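Local atomic coordinates of glycine oxidase (Bacillus cereus ATCC 14579, PDB entry 7CYX), a protein that probably uses FAD to oxidise glycine with molecular oxygen to glyoxylate, ammonium and hydrogen peroxide, a step towards thiamine diphosphate. Residues S17-A20 and H21-E25; P74-A77 and A78-E82. One frame throughout, in Å; residues are numbered along the deposited sequence.

Contact 1 (S17-A20 and H21-E25); sequences SSVA and HFLAE
S18 and F22, one helical turn apart, meet through the hydroxyl of the serine and the edge of the phenyl ring. Along F22, CB passes 4.0 Å from the backbone O of S18; CD2 comes closer to that oxygen, 3.1 Å, near the plane of the ring; CE2 then reaches S18 OG at 3.4 Å, again at the ring edge and in its plane. CG of F22 lies anti to its own carbonyl carbon (chi1 -73°), which turns the ring back beside S18, edge towards its oxygens. S18 OG is hydrogen-bonded to S341 O, and H21 CD2 sits 3.6 Å above the centre of one face of the F22 ring. The same S18 O accepts the amide of F22 in a nearly straight bond (167°), one of four successive i to i+4 bonds running from H21 N to A24 N. At the next position round the helix, V19 and L23 lie side by side, CG1 of V19 to CD1 of L23 4.0 Å, facing strand 5-10. The stretch belongs to helix 14-25 of a beta-alpha-beta unit with strands 5-10 and 30-33, whose glycines (G11, G13, G16) run from the turn into the first turn of the helix, consistent with the dinucleotide-binding Rossmann motif.

Contact 2 (P74-A77 and A78-E82); sequences PQLA and AVLRE
L76 and L80 form an i to i+4 apolar contact within helix 73-84, on the face of that helix turned to helix 155-168. The two leucines cross at a slant: CG of L76 stands 3.7 Å from CD1 of L80, and CD1 of L76 is 3.9 Å from CG of L80. Their first torsions differ. L76 has CG anti to the backbone N (chi1 176°), whereas in L80 it is anti to the carbonyl carbon (chi1 -73°), so that the L80 branch leans back towards the preceding turn and its CG rests 3.2 Å from L76 O. That oxygen also accepts the amide of L80, at 2.9 Å from L80 N. Both side chains are buried: F162 meets L76, while L158, A161 and S165 pack on L80, joining two helices of the FAD-dependent oxidoreductase fold, with the bound FAD about 12 Å from the side chain of L76. On a more exposed flank Q75 and V79 run alongside each other. The glutamine chain bends at chi2 and brings its amide NE2 to 4.0 Å from CG2 of V79, a van der Waals approach; the same methyl lies 3.3 Å from Q75 O. The backbone bonds are of the regular helical kind, with R81 N to A77 O almost straight at 176° and A78 N to P74 O weak. A77 is placed against the loop residues I88 and Y90. R81 meets this stretch through CB, beside A77 O, but its guanidinium leads away to the second subunit, where NH1 makes a salt bridge with D87 of that subunit.

From the N terminus, strand 5-10 leads into helix 14-25, where contact 1 lies, and strand 30-33 follows; contact 2 comes later, on helix 73-84. Each contact joins neighbouring turns of its own helix, closing no long loop, and the two are in series, neither nested nor crossing. Their centres are 14 Å apart, yet the helices touch: the imidazole of H21 brings CE1 to 4.0 Å from L80 CD2, a packing contact. Helix 155-168 joins them further, since F162 meets both H21 and L76, and S165 both H21 and L80. Through H21, the beta-alpha-beta unit is thus packed against helix 73-84, whose R81 reaches the second subunit.

Contact 1 (S17-A20 and H21-E25)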
loop_
_atom_site.group_PDB
_atom_site.type_symbol
_atom_site.label_atom_id
_atom_site.label_comp_id
_atom_site.label_asym_id
_atom_site.label_seq_id
_atom_site.Cartn_x
_atom_site.Cartn_y
_atom_site.Cartn_z
ATOM N N SER A 17 16.524 2.668 -8.220
ATOM C CA SER A 17 15.181 2.667 -8.767
ATOM C C SER A 17 14.806 4.097 -9.188
ATOM O O SER A 17 14.182 4.272 -10.237
ATOM C CB SER A 17 14.186 2.066 -7.817
ATOM O OG SER A 17 14.494 0.696 -7.549
ATOM N N SER A 18 15.219 5.116 -8.418
ATOM C CA SER A 18 14.898 6.504 -8.799
ATOM C C SER A 18 15.577 6.826 -10.129
ATOM O O SER A 18 14.958 7.330 -11.037
ATOM C CB SER A 18 15.283 7.505 -7.747
ATOM O OG SER A 18 15.130 8.843 -8.208
ATOM N N VAL A 19 16.860 6.480 -10.232
ATOM C CA VAL A 19 17.610 6.679 -11.462
ATOM C C VAL A 19 16.893 5.934 -12.604
ATOM O O VAL A 19 16.691 6.472 -13.678
ATOM C CB VAL A 19 19.077 6.237 -11.270
ATOM C CG1 VAL A 19 19.859 6.253 -12.567
ATOM C CG2 VAL A 19 19.798 7.097 -10.229
ATOM N N ALA A 20 16.495 4.680 -12.362
ATOM C CA ALA A 20 15.810 3.883 -13.363
ATOM C C ALA A 20 14.566 4.639 -13.851
ATOM O O ALA A 20 14.346 4.740 -15.020
ATOM C CB ALA A 20 15.458 2.528 -12.798
ATOM N N HIS A 21 13.781 5.190 -12.917
ATOM C CA HIS A 21 12.537 5.886 -13.232
ATOM C C HIS A 21 12.777 7.032 -14.219
ATOM O O HIS A 21 12.144 7.069 -15.237
ATOM C CB HIS A 21 11.866 6.438 -11.974
ATOM C CG HIS A 21 10.822 7.470 -12.258
ATOM N ND1 HIS A 21 9.561 7.139 -12.708
ATOM C CD2 HIS A 21 10.856 8.818 -12.195
ATOM C CE1 HIS A 21 8.854 8.240 -12.893
ATOM N NE2 HIS A 21 9.628 9.288 -12.583
ATOM N N PHE A 22 13.656 7.978 -13.863
ATOM C CA PHE A 22 13.858 9.208 -14.632
ATOM C C PHE A 22 14.437 8.917 -16.023
ATOM O O PHE A 22 14.026 9.575 -16.977
ATOM C CB PHE A 22 14.729 10.206 -13.866
ATOM C CG PHE A 22 14.018 10.846 -12.708
ATOM C CD1 PHE A 22 13.159 11.921 -12.908
ATOM C CD2 PHE A 22 14.147 10.333 -11.426
ATOM C CE1 PHE A 22 12.483 12.493 -11.840
ATOM C CE2 PHE A 22 13.453 10.893 -10.362
ATOM C CZ PHE A 22 12.636 11.983 -10.565
ATOM N N LEU A 23 15.378 7.962 -16.134
ATOM C CA LEU A 23 16.020 7.603 -17.424
ATOM C C LEU A 23 15.000 6.965 -18.366
ATOM O O LEU A 23 14.819 7.435 -19.482
ATOM C CB LEU A 23 17.170 6.621 -17.198
ATOM C CG LEU A 23 18.487 7.190 -16.672
ATOM C CD1 LEU A 23 19.496 6.063 -16.499
ATOM C CD2 LEU A 23 19.054 8.270 -17.583
ATOM N N ALA A 24 14.358 5.888 -17.903
ATOM C CA ALA A 24 13.357 5.130 -18.693
ATOM C C ALA A 24 12.209 6.045 -19.132
ATOM O O ALA A 24 11.673 5.909 -20.218
ATOM C CB ALA A 24 12.805 3.974 -17.892
ATOM N N GLU A 25 11.812 6.951 -18.249
ATOM C CA GLU A 25 10.752 7.899 -18.546
ATOM C C GLU A 25 11.105 8.705 -19.806
ATOM O O GLU A 25 10.225 9.020 -20.587
ATOM C CB GLU A 25 10.542 8.834 -17.358
ATOM C CG GLU A 25 9.097 9.222 -17.155
ATOM C CD GLU A 25 8.877 10.115 -15.948
ATOM O OE1 GLU A 25 9.830 10.836 -15.546
ATOM O OE2 GLU A 25 7.756 10.078 -15.407
#

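Contact 2 (P74-A77 and A78-E82)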
loop_
_atom_site.group_PDB
_atom_site.type_symbol
_atom_site.label_atom_id
_atom_site.label_comp_id
_atom_site.label_asym_id
_atom_site.label_seq_id
_atom_site.Cartn_x
_atom_site.Cartn_y
_atom_site.Cartn_z
ATOM N N PRO A 74 5.321 16.134 -3.957
ATOM C CA PRO A 74 3.876 16.191 -4.204
ATOM C C PRO A 74 3.491 15.724 -5.617
ATOM O O PRO A 74 2.700 14.804 -5.733
ATOM C CB PRO A 74 3.510 17.663 -3.940
ATOM C CG PRO A 74 4.589 18.136 -2.988
ATOM C CD PRO A 74 5.841 17.410 -3.447
ATOM N N GLN A 75 4.090 16.304 -6.660
ATOM C CA GLN A 75 3.771 15.927 -8.062
ATOM C C GLN A 75 4.271 14.498 -8.358
ATOM O O GLN A 75 3.573 13.732 -9.034
ATOM C CB GLN A 75 4.295 16.977 -9.052
ATOM C CG GLN A 75 4.782 16.427 -10.394
ATOM C CD GLN A 75 6.262 16.086 -10.425
ATOM O OE1 GLN A 75 7.108 16.823 -9.910
ATOM N NE2 GLN A 75 6.600 14.961 -11.049
ATOM N N LEU A 76 5.465 14.139 -7.868
ATOM C CA LEU A 76 6.055 12.812 -8.131
ATOM C C LEU A 76 5.088 11.714 -7.683
ATOM O O LEU A 76 4.833 10.763 -8.435
ATOM C CB LEU A 76 7.386 12.677 -7.388
ATOM C CG LEU A 76 8.064 11.313 -7.507
ATOM C CD1 LEU A 76 8.281 10.930 -8.971
ATOM C CD2 LEU A 76 9.384 11.307 -6.744
ATOM N N ALA A 77 4.555 11.883 -6.463
ATOM C CA ALA A 77 3.627 10.966 -5.828
ATOM C C ALA A 77 2.408 10.703 -6.727
ATOM O O ALA A 77 2.086 9.549 -7.006
ATOM C CB ALA A 77 3.204 11.524 -4.491
ATOM N N ALA A 78 1.738 11.786 -7.148
ATOM C CA ALA A 78 0.525 11.741 -7.991
ATOM C C ALA A 78 0.809 10.980 -9.281
ATOM O O ALA A 78 0.013 10.126 -9.668
ATOM C CB ALA A 78 0.031 13.136 -8.308
ATOM N N VAL A 79 1.942 11.313 -9.918
ATOM C CA VAL A 79 2.394 10.698 -11.174
ATOM C C VAL A 79 2.542 9.189 -10.974
ATOM O O VAL A 79 2.055 8.419 -11.782
ATOM C CB VAL A 79 3.717 11.312 -11.665
ATOM C CG1 VAL A 79 4.393 10.438 -12.716
ATOM C CG2 VAL A 79 3.517 12.734 -12.177
ATOM N N LEU A 80 3.249 8.795 -9.905
ATOM C CA LEU A 80 3.603 7.402 -9.665
ATOM C C LEU A 80 2.323 6.588 -9.413
ATOM O O LEU A 80 2.115 5.540 -10.028
ATOM C CB LEU A 80 4.568 7.321 -8.476
ATOM C CG LEU A 80 6.004 7.797 -8.721
ATOM C CD1 LEU A 80 6.764 7.866 -7.406
ATOM C CD2 LEU A 80 6.749 6.908 -9.704
ATOM N N ARG A 81 1.472 7.081 -8.508
ATOM C CA ARG A 81 0.177 6.449 -8.243
ATOM C C ARG A 81 -0.554 6.200 -9.574
ATOM O O ARG A 81 -0.924 5.056 -9.850
ATOM C CB ARG A 81 -0.651 7.278 -7.255
ATOM C CG ARG A 81 -2.119 6.883 -7.169
ATOM C CD ARG A 81 -2.394 5.402 -6.901
ATOM N NE ARG A 81 -3.249 4.770 -7.914
ATOM C CZ ARG A 81 -4.156 3.819 -7.686
ATOM N NH1 ARG A 81 -4.552 3.556 -6.452
ATOM N NH2 ARG A 81 -4.677 3.147 -8.701
ATOM N N GLU A 82 -0.674 7.245 -10.407
ATOM C CA GLU A 82 -1.442 7.198 -11.653
ATOM C C GLU A 82 -0.840 6.185 -12.627
ATOM O O GLU A 82 -1.568 5.501 -13.319
ATOM C CB GLU A 82 -1.564 8.584 -12.297
ATOM C CG GLU A 82 -2.888 9.263 -11.965
ATOM C CD GLU A 82 -2.938 10.767 -12.180
ATOM O OE1 GLU A 82 -2.749 11.205 -13.335
ATOM O OE2 GLU A 82 -3.169 11.500 -11.186
#